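Local structure of acetyltransferase, GNAT family (Colwellia psychrerythraea, 3IWG) at residues 18-23 against 66-71; 43-48 against 55-60; 152-157 against 192-197. The protein probably transfers an acyl group, most likely acetyl from acetyl-CoA, to an acceptor that is not established. All blocks are in the same frame, centred on the assembly; numbering follows the deposited sequence.

Contact 1: 18-23 against 66-71; sequences QLKKAY and LLQYYL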
loop_
_atom_site.group_PDB
_atom_site.type_symbol
_atom_site.label_atom_id
_atom_site.label_comp_id
_atom_site.label_asym_id
_atom_site.label_seq_id
_atom_site.Cartn_x
_atom_site.Cartn_y
_atom_site.Cartn_z
ATOM N N GLN A 18 -22.166 -12.081 -6.145
ATOM C CA GLN A 18 -23.322 -12.629 -5.458
ATOM C C GLN A 18 -22.940 -13.821 -4.604
ATOM O O GLN A 18 -23.384 -13.934 -3.478
ATOM C CB GLN A 18 -24.389 -13.087 -6.445
ATOM C CG GLN A 18 -25.556 -12.111 -6.709
ATOM C CD GLN A 18 -26.769 -12.861 -7.307
ATOM O OE1 GLN A 18 -26.622 -13.997 -7.815
ATOM N NE2 GLN A 18 -27.966 -12.236 -7.233
ATOM N N LEU A 19 -22.156 -14.733 -5.145
ATOM C CA LEU A 19 -21.782 -15.897 -4.380
ATOM C C LEU A 19 -20.960 -15.494 -3.139
ATOM O O LEU A 19 -21.181 -16.035 -2.038
ATOM C CB LEU A 19 -21.047 -16.900 -5.260
ATOM C CG LEU A 19 -21.922 -17.640 -6.281
ATOM C CD1 LEU A 19 -21.022 -18.370 -7.288
ATOM C CD2 LEU A 19 -22.879 -18.644 -5.577
ATOM N N LYS A 20 -20.052 -14.523 -3.306
ATOM C CA LYS A 20 -19.274 -14.053 -2.174
ATOM C C LYS A 20 -20.134 -13.410 -1.092
ATOM O O LYS A 20 -19.941 -13.661 0.119
ATOM C CB LYS A 20 -18.185 -13.084 -2.604
ATOM C CG LYS A 20 -17.086 -13.739 -3.423
ATOM C CD LYS A 20 -15.729 -13.559 -2.765
ATOM C CE LYS A 20 -14.634 -14.470 -3.349
ATOM N NZ LYS A 20 -13.381 -14.318 -2.577
ATOM N N LYS A 21 -21.092 -12.595 -1.514
ATOM C CA LYS A 21 -21.982 -11.943 -0.560
ATOM C C LYS A 21 -22.806 -12.968 0.237
ATOM O O LYS A 21 -23.021 -12.811 1.456
ATOM C CB LYS A 21 -22.878 -10.890 -1.255
ATOM C CG LYS A 21 -23.824 -10.127 -0.287
ATOM C CD LYS A 21 -24.684 -9.046 -1.001
ATOM C CE LYS A 21 -25.657 -8.277 -0.010
ATOM N NZ LYS A 21 -26.261 -9.126 1.119
ATOM N N ALA A 22 -23.227 -14.040 -0.409
ATOM C CA ALA A 22 -23.958 -15.074 0.315
ATOM C C ALA A 22 -23.017 -15.805 1.250
ATOM O O ALA A 22 -23.384 -16.117 2.393
ATOM C CB ALA A 22 -24.613 -16.028 -0.635
ATOM N N TYR A 23 -21.788 -16.059 0.787
ATOM C CA TYR A 23 -20.772 -16.690 1.646
ATOM C C TYR A 23 -20.638 -15.936 2.967
ATOM O O TYR A 23 -20.838 -16.504 4.014
ATOM C CB TYR A 23 -19.448 -16.771 0.919
ATOM C CG TYR A 23 -18.336 -17.372 1.736
ATOM C CD1 TYR A 23 -18.344 -18.711 2.072
ATOM C CD2 TYR A 23 -17.273 -16.614 2.138
ATOM C CE1 TYR A 23 -17.322 -19.278 2.810
ATOM C CE2 TYR A 23 -16.228 -17.163 2.861
ATOM C CZ TYR A 23 -16.277 -18.494 3.219
ATOM O OH TYR A 23 -15.262 -19.045 3.930
ATOM N N LEU A 66 -6.797 -24.053 0.824
ATOM C CA LEU A 66 -8.082 -23.428 0.676
ATOM C C LEU A 66 -8.247 -22.331 1.692
ATOM O O LEU A 66 -7.784 -22.418 2.821
ATOM C CB LEU A 66 -9.226 -24.445 0.823
ATOM C CG LEU A 66 -9.718 -25.200 -0.419
ATOM C CD1 LEU A 66 -8.570 -25.804 -1.181
ATOM C CD2 LEU A 66 -10.755 -26.336 -0.051
ATOM N N LEU A 67 -8.916 -21.291 1.274
ATOM C CA LEU A 67 -9.222 -20.177 2.124
ATOM C C LEU A 67 -10.726 -19.994 2.202
ATOM O O LEU A 67 -11.218 -19.517 3.203
ATOM C CB LEU A 67 -8.540 -18.871 1.588
ATOM C CG LEU A 67 -6.984 -18.739 1.653
ATOM C CD1 LEU A 67 -6.463 -17.267 1.380
ATOM C CD2 LEU A 67 -6.355 -19.216 2.982
ATOM N N GLN A 68 -11.443 -20.315 1.120
ATOM C CA GLN A 68 -12.899 -20.113 1.035
ATOM C C GLN A 68 -13.502 -21.239 0.184
ATOM O O GLN A 68 -12.852 -21.724 -0.753
ATOM C CB GLN A 68 -13.226 -18.756 0.392
ATOM C CG GLN A 68 -12.746 -17.550 1.160
ATOM C CD GLN A 68 -13.132 -16.203 0.494
ATOM O OE1 GLN A 68 -13.299 -16.122 -0.715
ATOM N NE2 GLN A 68 -13.239 -15.141 1.304
ATOM N N TYR A 69 -14.715 -21.645 0.539
ATOM C CA TYR A 69 -15.477 -22.656 -0.195
ATOM C C TYR A 69 -16.970 -22.400 0.018
ATOM O O TYR A 69 -17.421 -22.104 1.143
ATOM C CB TYR A 69 -15.142 -24.037 0.291
ATOM C CG TYR A 69 -15.971 -25.151 -0.343
ATOM C CD1 TYR A 69 -17.246 -25.481 0.126
ATOM C CD2 TYR A 69 -15.459 -25.890 -1.411
ATOM C CE1 TYR A 69 -17.995 -26.519 -0.483
ATOM C CE2 TYR A 69 -16.188 -26.894 -2.014
ATOM C CZ TYR A 69 -17.438 -27.220 -1.534
ATOM O OH TYR A 69 -18.092 -28.238 -2.144
ATOM N N TYR A 70 -17.734 -22.477 -1.054
ATOM C CA TYR A 70 -19.152 -22.209 -0.949
ATOM C C TYR A 70 -19.873 -22.855 -2.118
ATOM O O TYR A 70 -19.456 -22.688 -3.267
ATOM C CB TYR A 70 -19.428 -20.706 -0.926
ATOM C CG TYR A 70 -20.884 -20.378 -0.880
ATOM C CD1 TYR A 70 -21.542 -20.306 0.327
ATOM C CD2 TYR A 70 -21.619 -20.199 -2.040
ATOM C CE1 TYR A 70 -22.874 -20.038 0.408
ATOM C CE2 TYR A 70 -22.978 -19.914 -1.984
ATOM C CZ TYR A 70 -23.609 -19.851 -0.747
ATOM O OH TYR A 70 -24.956 -19.592 -0.646
ATOM N N LEU A 71 -20.947 -23.579 -1.812
ATOM C CA LEU A 71 -21.929 -24.069 -2.811
ATOM C C LEU A 71 -23.319 -23.602 -2.456
ATOM O O LEU A 71 -23.698 -23.604 -1.287
ATOM C CB LEU A 71 -21.971 -25.591 -2.825
ATOM C CG LEU A 71 -21.430 -26.210 -4.097
ATOM C CD1 LEU A 71 -21.528 -27.723 -4.011
ATOM C CD2 LEU A 71 -22.163 -25.695 -5.325
HETATM O O HOH W 1 -13.119 -12.350 -0.173
#
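Lys-20 NZ donates to Gln-68 OE1 at 2.6 Å, in the carbonyl plane and on a lone pair. Lys-20 NZ also donates, at 3.1 Å, to a water that accepts from Gln-68 NE2; OE1 is thus bound directly and NE2 through the water, which probably favours this amide orientation. The two side chains cross at about a right angle, Lys-20 being bent at chi2. Beside this polar pair, Tyr-23 has CG anti to the backbone N (chi1 178°), which carries its ring out to Gln-68 and Tyr-69. Tyr-23 CE2 meets Gln-68 CG at 3.9 Å, the amide plane turned 58° from the ring, while Tyr-23 CE1 reaches Tyr-69 O at 3.3 Å. Tyr-70 slides past Tyr-23 in the opposite direction and sets CD1 at the Tyr-23 edge. One face of Tyr-70 takes the helix backbone at Leu-19 O and Tyr-23 N; Leu-19 CD2 touches Tyr-70 CE2 at 3.8 Å, and Ala-22 CB lies 3.6 Å from Tyr-70 OH. On the far face of the strand, Tyr-69 packs against helix 107-116. The helix segment crosses the strand segment at 101°; a helix between the first two strands packing on the sheet is consistent with the GNAT fold.

Contact 2: 43-48 against 55-60; sequences AKHFGF and VGFCCV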
loop_
_atom_site.group_PDB
_atom_site.type_symbol
_atom_site.label_atom_id
_atom_site.label_comp_id
_atom_site.label_asym_id
_atom_site.label_seq_id
_atom_site.Cartn_x
_atom_site.Cartn_y
_atom_site.Cartn_z
ATOM N N ALA A 43 -5.835 -14.896 -3.713
ATOM C CA ALA A 43 -5.747 -16.356 -3.938
ATOM C C ALA A 43 -6.354 -16.730 -5.286
ATOM O O ALA A 43 -7.087 -15.922 -5.841
ATOM C CB ALA A 43 -6.524 -17.093 -2.806
ATOM N N LYS A 44 -6.063 -17.942 -5.784
ATOM C CA LYS A 44 -6.610 -18.412 -7.057
ATOM C C LYS A 44 -8.055 -18.837 -6.823
ATOM O O LYS A 44 -8.354 -19.462 -5.816
ATOM C CB LYS A 44 -5.804 -19.599 -7.597
ATOM C CG LYS A 44 -4.307 -19.348 -7.737
ATOM C CD LYS A 44 -3.987 -18.455 -8.958
ATOM C CE LYS A 44 -2.480 -18.263 -9.160
ATOM N NZ LYS A 44 -2.219 -17.360 -10.288
ATOM N N HIS A 45 -8.940 -18.506 -7.746
ATOM C CA HIS A 45 -10.348 -18.788 -7.564
ATOM C C HIS A 45 -10.854 -19.758 -8.557
ATOM O O HIS A 45 -10.445 -19.737 -9.685
ATOM C CB HIS A 45 -11.166 -17.525 -7.632
ATOM C CG HIS A 45 -11.012 -16.668 -6.423
ATOM N ND1 HIS A 45 -12.019 -16.492 -5.493
ATOM C CD2 HIS A 45 -9.968 -15.924 -5.993
ATOM C CE1 HIS A 45 -11.603 -15.669 -4.545
ATOM N NE2 HIS A 45 -10.360 -15.309 -4.820
ATOM N N PHE A 46 -11.731 -20.645 -8.121
ATOM C CA PHE A 46 -12.384 -21.569 -9.025
ATOM C C PHE A 46 -13.864 -21.492 -8.787
ATOM O O PHE A 46 -14.331 -21.204 -7.696
ATOM C CB PHE A 46 -11.886 -23.009 -8.852
ATOM C CG PHE A 46 -10.411 -23.137 -8.949
ATOM C CD1 PHE A 46 -9.803 -23.449 -10.140
ATOM C CD2 PHE A 46 -9.622 -22.914 -7.839
ATOM C CE1 PHE A 46 -8.423 -23.532 -10.222
ATOM C CE2 PHE A 46 -8.249 -23.007 -7.909
ATOM C CZ PHE A 46 -7.643 -23.317 -9.092
ATOM N N GLY A 47 -14.582 -21.738 -9.859
ATOM C CA GLY A 47 -16.021 -21.773 -9.858
ATOM C C GLY A 47 -16.500 -23.178 -10.138
ATOM O O GLY A 47 -15.811 -24.002 -10.776
ATOM N N PHE A 48 -17.692 -23.420 -9.608
ATOM C CA PHE A 48 -18.346 -24.683 -9.672
ATOM C C PHE A 48 -19.590 -24.451 -10.532
ATOM O O PHE A 48 -20.437 -23.582 -10.259
ATOM C CB PHE A 48 -18.737 -25.152 -8.270
ATOM C CG PHE A 48 -17.583 -25.235 -7.284
ATOM C CD1 PHE A 48 -16.362 -25.798 -7.648
ATOM C CD2 PHE A 48 -17.740 -24.802 -5.970
ATOM C CE1 PHE A 48 -15.301 -25.896 -6.732
ATOM C CE2 PHE A 48 -16.691 -24.914 -5.054
ATOM C CZ PHE A 48 -15.476 -25.465 -5.442
ATOM N N VAL A 55 -22.734 -21.884 -9.646
ATOM C CA VAL A 55 -23.484 -22.115 -8.387
ATOM C C VAL A 55 -22.629 -22.261 -7.107
ATOM O O VAL A 55 -23.158 -22.534 -6.004
ATOM C CB VAL A 55 -24.373 -23.350 -8.547
ATOM C CG1 VAL A 55 -25.234 -23.190 -9.811
ATOM C CG2 VAL A 55 -23.533 -24.621 -8.615
ATOM N N GLY A 56 -21.315 -22.088 -7.254
ATOM C CA GLY A 56 -20.407 -22.032 -6.115
ATOM C C GLY A 56 -18.977 -21.719 -6.496
ATOM O O GLY A 56 -18.659 -21.617 -7.682
ATOM N N PHE A 57 -18.100 -21.608 -5.494
ATOM C CA PHE A 57 -16.693 -21.302 -5.737
ATOM C C PHE A 57 -15.750 -21.707 -4.580
ATOM O O PHE A 57 -16.174 -21.966 -3.449
ATOM C CB PHE A 57 -16.509 -19.784 -5.977
ATOM C CG PHE A 57 -16.468 -19.005 -4.709
ATOM C CD1 PHE A 57 -17.634 -18.586 -4.099
ATOM C CD2 PHE A 57 -15.271 -18.772 -4.065
ATOM C CE1 PHE A 57 -17.590 -17.888 -2.881
ATOM C CE2 PHE A 57 -15.224 -18.111 -2.865
ATOM C CZ PHE A 57 -16.376 -17.670 -2.268
ATOM N N CYS A 58 -14.451 -21.699 -4.860
ATOM C CA CYS A 58 -13.474 -21.780 -3.795
ATOM C C CYS A 58 -12.245 -20.985 -4.182
ATOM O O CYS A 58 -12.115 -20.578 -5.330
ATOM C CB CYS A 58 -13.109 -23.240 -3.492
ATOM S SG CYS A 58 -12.082 -24.023 -4.678
ATOM N N CYS A 59 -11.358 -20.752 -3.216
ATOM C CA CYS A 59 -10.036 -20.170 -3.516
ATOM C C CYS A 59 -8.894 -20.820 -2.772
ATOM O O CYS A 59 -9.022 -21.253 -1.601
ATOM C CB CYS A 59 -10.040 -18.642 -3.350
ATOM S SG CYS A 59 -10.229 -18.081 -1.716
ATOM N N VAL A 60 -7.791 -20.978 -3.487
ATOM C CA VAL A 60 -6.632 -21.701 -2.965
ATOM C C VAL A 60 -5.463 -20.737 -3.001
ATOM O O VAL A 60 -5.158 -20.161 -4.036
ATOM C CB VAL A 60 -6.298 -22.920 -3.822
ATOM C CG1 VAL A 60 -5.056 -23.688 -3.279
ATOM C CG2 VAL A 60 -7.528 -23.820 -3.981
#
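The antiparallel hairpin of strands 44-50 and 53-60 supplies this contact, its short segments running at 158°. Phe-46 and Cys-58 form a hydrogen-bonded pair, Phe-46 N to Cys-58 O at 2.8 Å being nearly straight (171° at the hydrogen); Lys-44 and Val-60 form another. Near the turn, Phe-48 O takes Val-55 N at 2.9 Å and only a weak bond from Gly-56 N; with both residues facing Phe-48, this is a classic beta bulge. With no side chain at Gly-56, Phe-48 CG beside its backbone N (chi1 -56°) turns the ring over the opposite backbone, CD2 3.4 Å from Gly-56 C, and puts CZ 3.8 Å from Cys-58 SG. That sulfur also lies obliquely beside the Phe-46 ring, whose CE2 meets Val-60 CG2 at 4.1 Å. The other side of the sheet carries His-45, Phe-57 and Cys-59. Cys-59 CB stands over the centre of the His-45 imidazole in a CH-pi contact, 3.5 Å from the centroid. The ring is held by its NE2 bond to Ala-40 O, while ND1 is buried without a partner. Helix 17-26 covers this side, touching His-45 and Phe-57. Such a pair of second and third strands belongs to the N-terminal meander of the GNAT fold.

Contact 3: 152-157 against 192-197; sequences TAFVTF and LAAGEC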
loop_
_atom_site.group_PDB
_atom_site.type_symbol
_atom_site.label_atom_id
_atom_site.label_comp_id
_atom_site.label_asym_id
_atom_site.label_seq_id
_atom_site.Cartn_x
_atom_site.Cartn_y
_atom_site.Cartn_z
ATOM N N THR A 152 6.753 7.784 8.147
ATOM C CA THR A 152 8.049 7.097 8.201
ATOM C C THR A 152 8.307 6.609 9.625
ATOM O O THR A 152 8.912 5.546 9.832
ATOM C CB THR A 152 9.309 7.937 7.708
ATOM O OG1 THR A 152 10.497 7.136 7.938
ATOM C CG2 THR A 152 9.491 9.261 8.511
ATOM N N ALA A 153 7.878 7.395 10.604
ATOM C CA ALA A 153 8.057 6.991 11.988
ATOM C C ALA A 153 7.231 5.729 12.269
ATOM O O ALA A 153 7.736 4.754 12.847
ATOM C CB ALA A 153 7.683 8.140 12.927
ATOM N N PHE A 154 5.991 5.695 11.796
ATOM C CA PHE A 154 5.216 4.465 11.950
ATOM C C PHE A 154 5.881 3.265 11.271
ATOM O O PHE A 154 5.918 2.159 11.804
ATOM C CB PHE A 154 3.802 4.680 11.452
ATOM C CG PHE A 154 2.890 5.355 12.462
ATOM C CD1 PHE A 154 2.217 4.616 13.442
ATOM C CD2 PHE A 154 2.697 6.711 12.437
ATOM C CE1 PHE A 154 1.360 5.268 14.359
ATOM C CE2 PHE A 154 1.859 7.350 13.349
ATOM C CZ PHE A 154 1.192 6.644 14.312
ATOM N N VAL A 155 6.397 3.474 10.069
ATOM C CA VAL A 155 7.011 2.383 9.273
ATOM C C VAL A 155 8.240 1.843 9.976
ATOM O O VAL A 155 8.380 0.629 10.185
ATOM C CB VAL A 155 7.340 2.851 7.826
ATOM C CG1 VAL A 155 8.391 1.956 7.144
ATOM C CG2 VAL A 155 6.011 2.952 6.984
ATOM N N THR A 156 9.097 2.750 10.398
ATOM C CA THR A 156 10.242 2.372 11.196
ATOM C C THR A 156 9.841 1.657 12.491
ATOM O O THR A 156 10.413 0.620 12.850
ATOM C CB THR A 156 11.017 3.627 11.581
ATOM O OG1 THR A 156 11.458 4.267 10.386
ATOM C CG2 THR A 156 12.194 3.279 12.450
ATOM N N PHE A 157 8.859 2.212 13.194
ATOM C CA PHE A 157 8.359 1.548 14.402
ATOM C C PHE A 157 7.871 0.084 14.119
ATOM O O PHE A 157 8.288 -0.871 14.784
ATOM C CB PHE A 157 7.256 2.412 15.041
ATOM C CG PHE A 157 6.673 1.815 16.276
ATOM C CD1 PHE A 157 5.483 1.131 16.213
ATOM C CD2 PHE A 157 7.343 1.921 17.498
ATOM C CE1 PHE A 157 4.941 0.570 17.327
ATOM C CE2 PHE A 157 6.811 1.375 18.617
ATOM C CZ PHE A 157 5.607 0.674 18.543
ATOM N N LEU A 192 5.196 4.821 21.556
ATOM C CA LEU A 192 5.099 3.703 22.476
ATOM C C LEU A 192 4.246 2.577 21.875
ATOM O O LEU A 192 4.429 1.411 22.219
ATOM C CB LEU A 192 4.533 4.151 23.809
ATOM C CG LEU A 192 5.427 5.089 24.614
ATOM C CD1 LEU A 192 4.783 5.494 25.919
ATOM C CD2 LEU A 192 6.805 4.464 24.860
ATOM N N ALA A 193 3.320 2.913 20.983
ATOM C CA ALA A 193 2.506 1.899 20.352
ATOM C C ALA A 193 1.815 2.467 19.141
ATOM O O ALA A 193 1.632 3.663 19.065
ATOM C CB ALA A 193 1.449 1.372 21.337
ATOM N N ALA A 194 1.354 1.583 18.258
ATOM C CA ALA A 194 0.578 1.968 17.070
ATOM C C ALA A 194 -0.724 1.212 17.120
ATOM O O ALA A 194 -0.697 0.017 17.362
ATOM C CB ALA A 194 1.326 1.551 15.793
ATOM N N GLY A 195 -1.840 1.862 16.825
ATOM C CA GLY A 195 -3.126 1.195 16.835
ATOM C C GLY A 195 -3.837 1.401 15.523
ATOM O O GLY A 195 -3.724 2.475 14.911
ATOM N N GLU A 196 -4.597 0.383 15.123
ATOM C CA GLU A 196 -5.414 0.378 13.911
ATOM C C GLU A 196 -6.891 0.119 14.247
ATOM O O GLU A 196 -7.202 -0.798 14.996
ATOM C CB GLU A 196 -4.935 -0.711 12.958
ATOM C CG GLU A 196 -3.451 -0.636 12.685
ATOM C CD GLU A 196 -2.922 -1.656 11.649
ATOM O OE1 GLU A 196 -3.711 -2.401 11.016
ATOM O OE2 GLU A 196 -1.687 -1.701 11.462
ATOM N N CYS A 197 -7.778 0.948 13.714
ATOM C CA CYS A 197 -9.193 0.787 13.845
ATOM C C CYS A 197 -9.778 0.787 12.426
ATOM O O CYS A 197 -10.127 1.848 11.898
ATOM C CB CYS A 197 -9.749 1.949 14.648
ATOM S SG CYS A 197 -11.530 1.888 14.973
#
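Phe-157 and Phe-154 bring the first helix of the second GNAT domain onto its third strand, crossing 193-197 at an axis angle of 104°, and the contact between the two segments is almost wholly apolar. Ala-194 CB is the point both rings share. Phe-154 meets this methyl with its edge, near the ring plane, CD1 and CE1 each 4.0 Å from Ala-194 CB. Phe-157 CE1 also lies 4.0 Å from Ala-194 CB; CG lies anti to the backbone N (chi1 180°), which extends the ring from the helix to the strand.

Contacts of ring with backbone make up the second group. Phe-157 CZ rests 3.8 Å from Ala-193 CA, and Phe-157 CE1 comes just as near to Ala-194 N, so the ring rests on the backbone where Leu-192 and Ala-193 form a classic beta bulge opposite Tyr-185. An alanine in place of Phe-157 is likely to open a gap over this bulge and leave Ala-194 with the edge of Phe-154 alone from the helix, while Ile-213 and Ala-215 lose a neighbour.

Ala-193, turned away from helix 151-162, touches Ile-223 and Val-227 of helix 223-237. The strand is thus held between helices, and Ile-223 falls in a sequence resembling the family's acetyl-CoA signature.

Hydrogen bonding within the helix completes the account. Thr-152, which also packs on Pro-41 of the second subunit, has its carbonyl O doubly gripped: Thr-156 N and Thr-156 OG1 come from opposite faces of the carbonyl plane, OG1 at 2.9 Å from Thr-152 O.

Contacts 1 and 2 form one continuous region, their centres 8 Å apart, with contact 2 nested in the chain loop that contact 1 closes. Strands 53-60 and 65-71 are neighbours, joined by probable hydrogen bonds from Leu-67 N to Cys-59 O (2.9 Å) and from Phe-57 N to Tyr-70 O (2.8 Å), and Lys-20 packs beside His-45. Contact 3 lies on the other side of the chain's centre, in the second GNAT domain: its centre is about 34 Å from that of contact 1, with nearest atoms about 18 Å apart. Contacts 1 and 3 bring probably corresponding helices onto the sheet, though onto different strands. The probable cofactor signature is nearer contact 3.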